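PDB 3B2N: uncharacterized protein Q99UF4 from Staphylococcus aureus, which is probably a DNA-binding response regulator of the LuxR family, whose receiver domain would take up a phosphoryl signal to control transcription. Local coordinates for residues A18-Q21 and L22-H26; M42-I45 and E46-P50. All coordinates share one frame; numbering follows the deposited sequence.

Contact 1 of 2, residues A18-Q21 and L22-H26; sequences AMVQ and LIKLH. With NA (sodium ion), chain B.
Helix 13-26, the crossover helix of the beta-alpha-beta unit formed with strands 4-9 and 29-35, brings Met19 and Ile23 together one turn apart on its buried side. CD1 of Ile23 comes to 3.9 Å from CB of Met19. Its delta methyl reaches back there because CG1 lies anti to the carbonyl carbon (chi1 -73°) and the branch then runs on extended past Met19 O. Both side chains lean on Ile54 of strand 52-55, while Ile23 also packs on Leu6 and Ile8 and Met19 on Leu113 of helix 110-121.

Beneath the side chains runs the usual i to i+4 bonding: Leu22 N donates to Ala18 O at 2.8 Å and Ile23 N to Met19 O at 2.9 Å. The bond of Leu25 N to Gln21 O is weak, at 3.4 Å. The side chains of Val20 and Lys24 lie alongside each other, pointing the same way; a bend at chi3 of the lysine (-57°) brings its CE to 3.4 Å from Val20 O, and NZ ends 4.1 Å from Val20 CG1.

While the side chain of Lys24 turns back along the helix, its carbonyl points on toward the C-terminal end of the helix and binds a sodium ion, with O 2.2 Å from the metal. Gly27 O is the second protein ligand, and two waters also coordinate the ion. One of these waters donates a hydrogen bond of 2.7 Å to Leu25 O, tying a further carbonyl to the site through the second shell. Carbonyl oxygens gathered near the C-terminal part of a helix carry partial negative charge, which probably helps to hold the cation. The whole is a crossover helix of a CheY-like receiver fold, with a sodium site of main-chain oxygens and waters near its C-terminal end.

Contact 2 of 2, residues M42-I45 and E46-P50; sequences MKLI and EEYNP
Leu44 and Tyr48, one turn apart on helix 38-48, lie side by side and point the same way. The leucine meets the ring at its edge, in plane, where Leu44 CD2 lies 3.7 Å from Tyr48 CE2, while the carboxylate carbon of Glu47 stands over one ring face, 3.6 Å above its plane and offset toward the rim. A second pair is Met42 and Glu46: the thioether chain, bent at chi2 and chi3, curls so that CE lies 3.7 Å from Glu46 CG. The carboxylate beyond is held by a salt bridge from OE1 to Lys74; Lys43 NZ stays 4.7 Å from Glu46 OE2, not in contact, where the opposite charges may still attract.

Main-chain bonds set this spacing, among them Tyr48 N to Leu44 O at 2.7 Å and Asn49 N to Ile45 O at 2.8 Å. Asn49 then leaves the helix with positive phi (42°), and Pro50, which has no N-H to offer, places CD 3.7 Å from Ile45 O. Farther out, Ile7 of strand 4-9 receives Leu44, Ile45, Tyr48 and Pro50, and Val67 of helix 64-73 packs on Met42 and Ile45. Such an ending, a residue in left-handed conformation followed by proline, is a familiar way to terminate an alpha-helix.

How the contacts relate
Taken together, the contacts illustrate how a receiver domain is built from repeated alternation of strand and helix. Contact 1 comes first along the chain, on helix 13-26, and contact 2 follows on helix 38-48, with strand 29-35 between them. Their centres are about 20 Å apart and their nearest atoms about 11 Å, so they do not touch. What they share is the parallel five-stranded sheet: both pack on strands 4-9 and 29-35, through different residues such as Ile8 for contact 1 and Ile7 for contact 2. Consecutive residues of one strand thus serve helices on opposite faces, as in the CheY-like alpha/beta sandwich.

Contact 1 of 2, residues A18-Q21 and L22-H26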
ATOM      1  N   ALA A  18       2.164  13.162  -3.708  1.00 31.13           N
ATOM      2  CA  ALA A  18       1.643  13.047  -5.081  1.00 29.51           C
ATOM      3  C   ALA A  18       0.592  11.937  -5.170  1.00 29.42           C
ATOM      4  O   ALA A  18      -0.451  12.099  -5.844  1.00 28.02           O
ATOM      5  CB  ALA A  18       2.776  12.797  -6.111  1.00 26.96           C
ATOM      6  N   MET A  19       0.847  10.801  -4.512  1.00 28.96           N
ATOM      7  CA  MET A  19      -0.131   9.729  -4.563  1.00 29.09           C
ATOM      8  C   MET A  19      -1.439  10.110  -3.836  1.00 29.19           C
ATOM      9  O   MET A  19      -2.511   9.752  -4.269  1.00 27.59           O
ATOM     10  CB  MET A  19       0.444   8.463  -3.894  1.00 31.15           C
ATOM     11  CG  MET A  19       1.701   7.830  -4.613  1.00 37.81           C
ATOM     12  SD  MET A  19       2.595   6.520  -3.602  1.00 33.54           S
ATOM     13  CE  MET A  19       1.585   5.190  -4.081  1.00 42.53           C
ATOM     14  N   VAL A  20      -1.324  10.751  -2.682  1.00 28.73           N
ATOM     15  CA  VAL A  20      -2.493  11.173  -1.907  1.00 27.97           C
ATOM     16  C   VAL A  20      -3.355  12.036  -2.798  1.00 29.21           C
ATOM     17  O   VAL A  20      -4.558  11.783  -2.906  1.00 28.55           O
ATOM     18  CB  VAL A  20      -2.101  11.967  -0.664  1.00 26.20           C
ATOM     19  CG1 VAL A  20      -3.330  12.770  -0.069  1.00 30.20           C
ATOM     20  CG2 VAL A  20      -1.407  11.096   0.374  1.00 27.91           C
ATOM     21  N   GLN A  21      -2.744  13.010  -3.490  1.00 26.56           N
ATOM     22  CA  GLN A  21      -3.557  13.899  -4.345  1.00 27.39           C
ATOM     23  C   GLN A  21      -4.064  13.252  -5.619  1.00 28.66           C
ATOM     24  O   GLN A  21      -5.244  13.447  -5.994  1.00 29.60           O
ATOM     25  CB  GLN A  21      -2.831  15.214  -4.651  1.00 25.12           C
ATOM     26  CG  GLN A  21      -2.628  16.032  -3.354  1.00 29.99           C
ATOM     27  CD  GLN A  21      -1.773  17.261  -3.596  1.00 31.95           C
ATOM     28  OE1 GLN A  21      -0.988  17.322  -4.555  1.00 32.20           O
ATOM     29  NE2 GLN A  21      -1.957  18.265  -2.764  1.00 31.28           N
ATOM     30  N   LEU A  22      -3.190  12.505  -6.288  1.00 27.89           N
ATOM     31  CA  LEU A  22      -3.554  11.986  -7.633  1.00 30.94           C
ATOM     32  C   LEU A  22      -4.463  10.780  -7.535  1.00 32.50           C
ATOM     33  O   LEU A  22      -5.370  10.622  -8.336  1.00 35.89           O
ATOM     34  CB  LEU A  22      -2.307  11.603  -8.433  1.00 31.68           C
ATOM     35  CG  LEU A  22      -1.518  12.821  -8.910  1.00 38.65           C
ATOM     36  CD1 LEU A  22      -0.212  12.384  -9.524  1.00 32.51           C
ATOM     37  CD2 LEU A  22      -2.377  13.570  -9.912  1.00 32.69           C
ATOM     38  N   ILE A  23      -4.220   9.906  -6.564  1.00 30.66           N
ATOM     39  CA  ILE A  23      -5.134   8.789  -6.399  1.00 30.81           C
ATOM     40  C   ILE A  23      -6.606   9.219  -6.208  1.00 29.50           C
ATOM     41  O   ILE A  23      -7.509   8.621  -6.802  1.00 28.64           O
ATOM     42  CB  ILE A  23      -4.678   7.812  -5.289  1.00 30.93           C
ATOM     43  CG1 ILE A  23      -3.476   7.012  -5.777  1.00 33.10           C
ATOM     44  CG2 ILE A  23      -5.841   6.840  -4.939  1.00 34.09           C
ATOM     45  CD1 ILE A  23      -2.736   6.244  -4.573  1.00 32.00           C
ATOM     46  N   LYS A  24      -6.849  10.251  -5.403  1.00 29.28           N
ATOM     47  CA  LYS A  24      -8.180  10.785  -5.235  1.00 31.59           C
ATOM     48  C   LYS A  24      -8.774  11.367  -6.532  1.00 34.23           C
ATOM     49  O   LYS A  24      -9.986  11.293  -6.729  1.00 35.82           O
ATOM     50  CB  LYS A  24      -8.206  11.860  -4.148  1.00 34.25           C
ATOM     51  CG  LYS A  24      -8.346  11.283  -2.748  1.00 52.74           C
ATOM     52  CD  LYS A  24      -8.476  12.369  -1.688  1.00 53.38           C
ATOM     53  CE  LYS A  24      -7.283  13.339  -1.709  1.00 47.31           C
ATOM     54  NZ  LYS A  24      -7.243  14.094  -0.416  1.00 60.43           N
ATOM     55  N   LEU A  25      -7.942  11.958  -7.385  1.00 33.27           N
ATOM     56  CA  LEU A  25      -8.410  12.507  -8.666  1.00 32.55           C
ATOM     57  C   LEU A  25      -8.602  11.433  -9.765  1.00 33.97           C
ATOM     58  O   LEU A  25      -9.460  11.598 -10.633  1.00 33.08           O
ATOM     59  CB  LEU A  25      -7.466  13.587  -9.170  1.00 29.89           C
ATOM     60  CG  LEU A  25      -7.414  14.879  -8.341  1.00 27.52           C
ATOM     61  CD1 LEU A  25      -6.291  15.753  -8.791  1.00 30.54           C
ATOM     62  CD2 LEU A  25      -8.678  15.625  -8.416  1.00 26.43           C
ATOM     63  N   HIS A  26      -7.797  10.363  -9.732  1.00 34.70           N
ATOM     64  CA  HIS A  26      -7.813   9.335 -10.797  1.00 36.28           C
ATOM     65  C   HIS A  26      -8.878   8.268 -10.566  1.00 38.39           C
ATOM     66  O   HIS A  26      -9.153   7.455 -11.457  1.00 39.34           O
ATOM     67  CB  HIS A  26      -6.422   8.672 -10.977  1.00 34.59           C
ATOM     68  CG  HIS A  26      -5.497   9.451 -11.868  1.00 34.69           C
ATOM     69  ND1 HIS A  26      -5.763   9.676 -13.204  1.00 34.16           N
ATOM     70  CD2 HIS A  26      -4.341  10.099 -11.602  1.00 31.52           C
ATOM     71  CE1 HIS A  26      -4.800  10.422 -13.729  1.00 36.72           C
ATOM     72  NE2 HIS A  26      -3.910  10.676 -12.778  1.00 33.74           N
TER
HETATM   73 NA    NA B 201     -12.034  10.951  -7.552  1.00 39.81          NA
HETATM   74  O   HOH W   1     -12.013  10.915 -10.068  1.00 32.92           O
HETATM   75  O   HOH W   2     -12.501  10.812  -4.948  1.00 40.20           O

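Contact 2 of 2, residues M42-I45 and E46-P50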
ATOM      1  N   MET A  42       0.835   0.710  10.521  1.00 28.51           N
ATOM      2  CA  MET A  42       0.165  -0.433  11.157  1.00 30.35           C
ATOM      3  C   MET A  42      -0.840   0.037  12.200  1.00 32.42           C
ATOM      4  O   MET A  42      -1.939  -0.488  12.261  1.00 32.21           O
ATOM      5  CB  MET A  42       1.186  -1.405  11.767  1.00 31.34           C
ATOM      6  CG  MET A  42       0.654  -2.834  12.169  1.00 35.95           C
ATOM      7  SD  MET A  42      -0.058  -3.805  10.788  1.00 28.00           S
ATOM      8  CE  MET A  42      -1.788  -3.888  11.268  1.00 37.04           C
ATOM      9  N   LYS A  43      -0.460   1.058  12.989  1.00 32.66           N
ATOM     10  CA  LYS A  43      -1.352   1.644  13.971  1.00 35.53           C
ATOM     11  C   LYS A  43      -2.541   2.348  13.305  1.00 35.80           C
ATOM     12  O   LYS A  43      -3.679   2.137  13.699  1.00 35.87           O
ATOM     13  CB  LYS A  43      -0.613   2.604  14.938  1.00 36.63           C
ATOM     14  CG  LYS A  43       0.582   2.037  15.765  1.00 70.80           C
ATOM     15  CD  LYS A  43       0.480   0.555  16.222  1.00 51.70           C
ATOM     16  CE  LYS A  43      -0.667   0.242  17.229  1.00 76.71           C
ATOM     17  NZ  LYS A  43      -0.338   0.379  18.703  1.00 60.10           N
ATOM     18  N   LEU A  44      -2.277   3.170  12.295  1.00 35.98           N
ATOM     19  CA  LEU A  44      -3.345   3.814  11.517  1.00 35.55           C
ATOM     20  C   LEU A  44      -4.305   2.772  10.917  1.00 35.00           C
ATOM     21  O   LEU A  44      -5.516   2.910  11.004  1.00 35.33           O
ATOM     22  CB  LEU A  44      -2.746   4.694  10.413  1.00 34.69           C
ATOM     23  CG  LEU A  44      -1.999   5.912  10.942  1.00 44.81           C
ATOM     24  CD1 LEU A  44      -0.970   6.411   9.952  1.00 32.48           C
ATOM     25  CD2 LEU A  44      -2.991   6.999  11.291  1.00 34.49           C
ATOM     26  N   ILE A  45      -3.753   1.733  10.319  1.00 34.04           N
ATOM     27  CA  ILE A  45      -4.559   0.649   9.757  1.00 36.87           C
ATOM     28  C   ILE A  45      -5.515   0.027  10.794  1.00 39.60           C
ATOM     29  O   ILE A  45      -6.706  -0.131  10.531  1.00 40.52           O
ATOM     30  CB  ILE A  45      -3.634  -0.411   9.087  1.00 37.18           C
ATOM     31  CG1 ILE A  45      -2.958   0.178   7.839  1.00 37.69           C
ATOM     32  CG2 ILE A  45      -4.373  -1.712   8.713  1.00 37.79           C
ATOM     33  CD1 ILE A  45      -1.742  -0.640   7.368  1.00 36.76           C
ATOM     34  N   GLU A  46      -5.006  -0.308  11.977  1.00 40.81           N
ATOM     35  CA  GLU A  46      -5.871  -0.868  13.029  1.00 42.35           C
ATOM     36  C   GLU A  46      -6.894   0.156  13.543  1.00 41.98           C
ATOM     37  O   GLU A  46      -8.043  -0.186  13.791  1.00 41.95           O
ATOM     38  CB  GLU A  46      -5.055  -1.449  14.189  1.00 42.36           C
ATOM     39  CG  GLU A  46      -4.252  -2.658  13.796  1.00 64.95           C
ATOM     40  CD  GLU A  46      -3.225  -3.058  14.843  1.00 55.00           C
ATOM     41  OE1 GLU A  46      -2.999  -4.285  14.992  1.00 67.16           O
ATOM     42  OE2 GLU A  46      -2.649  -2.156  15.515  1.00 69.12           O
ATOM     43  N   GLU A  47      -6.475   1.406  13.688  1.00 41.72           N
ATOM     44  CA  GLU A  47      -7.392   2.464  14.065  1.00 43.64           C
ATOM     45  C   GLU A  47      -8.511   2.670  13.027  1.00 44.38           C
ATOM     46  O   GLU A  47      -9.689   2.722  13.414  1.00 43.83           O
ATOM     47  CB  GLU A  47      -6.655   3.787  14.326  1.00 43.98           C
ATOM     48  CG  GLU A  47      -7.558   4.931  14.804  1.00 67.98           C
ATOM     49  CD  GLU A  47      -6.919   6.323  14.670  1.00 52.38           C
ATOM     50  OE1 GLU A  47      -7.581   7.318  15.048  1.00 71.28           O
ATOM     51  OE2 GLU A  47      -5.762   6.437  14.195  1.00 71.58           O
ATOM     52  N   TYR A  48      -8.155   2.787  11.736  1.00 43.29           N
ATOM     53  CA  TYR A  48      -9.130   3.228  10.705  1.00 43.17           C
ATOM     54  C   TYR A  48      -9.801   2.120   9.883  1.00 43.31           C
ATOM     55  O   TYR A  48     -10.804   2.384   9.213  1.00 43.42           O
ATOM     56  CB  TYR A  48      -8.518   4.241   9.731  1.00 43.46           C
ATOM     57  CG  TYR A  48      -8.247   5.601  10.311  1.00 49.64           C
ATOM     58  CD1 TYR A  48      -9.290   6.517  10.516  1.00 50.59           C
ATOM     59  CD2 TYR A  48      -6.936   5.990  10.645  1.00 45.15           C
ATOM     60  CE1 TYR A  48      -9.036   7.780  11.058  1.00 51.95           C
ATOM     61  CE2 TYR A  48      -6.664   7.226  11.185  1.00 46.13           C
ATOM     62  CZ  TYR A  48      -7.714   8.136  11.387  1.00 56.75           C
ATOM     63  OH  TYR A  48      -7.448   9.385  11.918  1.00 51.96           O
ATOM     64  N   ASN A  49      -9.250   0.901   9.914  1.00 42.73           N
ATOM     65  CA  ASN A  49      -9.678  -0.191   9.010  1.00 41.17           C
ATOM     66  C   ASN A  49      -9.956   0.196   7.518  1.00 38.35           C
ATOM     67  O   ASN A  49     -11.091   0.071   7.043  1.00 37.44           O
ATOM     68  CB  ASN A  49     -10.908  -0.869   9.610  1.00 41.40           C
ATOM     69  CG  ASN A  49     -10.683  -1.271  11.044  1.00 77.45           C
ATOM     70  OD1 ASN A  49     -11.105  -0.567  11.981  1.00 42.31           O
ATOM     71  ND2 ASN A  49      -9.972  -2.393  11.234  1.00 41.02           N
ATOM     72  N   PRO A  50      -8.936   0.630   6.766  1.00 35.80           N
ATOM     73  CA  PRO A  50      -9.288   1.022   5.390  1.00 32.59           C
ATOM     74  C   PRO A  50      -9.608  -0.218   4.538  1.00 33.11           C
ATOM     75  O   PRO A  50      -9.192  -1.322   4.875  1.00 32.91           O
ATOM     76  CB  PRO A  50      -8.001   1.695   4.874  1.00 30.91           C
ATOM     77  CG  PRO A  50      -6.902   0.992   5.643  1.00 32.33           C
ATOM     78  CD  PRO A  50      -7.488   0.726   7.023  1.00 36.60           C
TER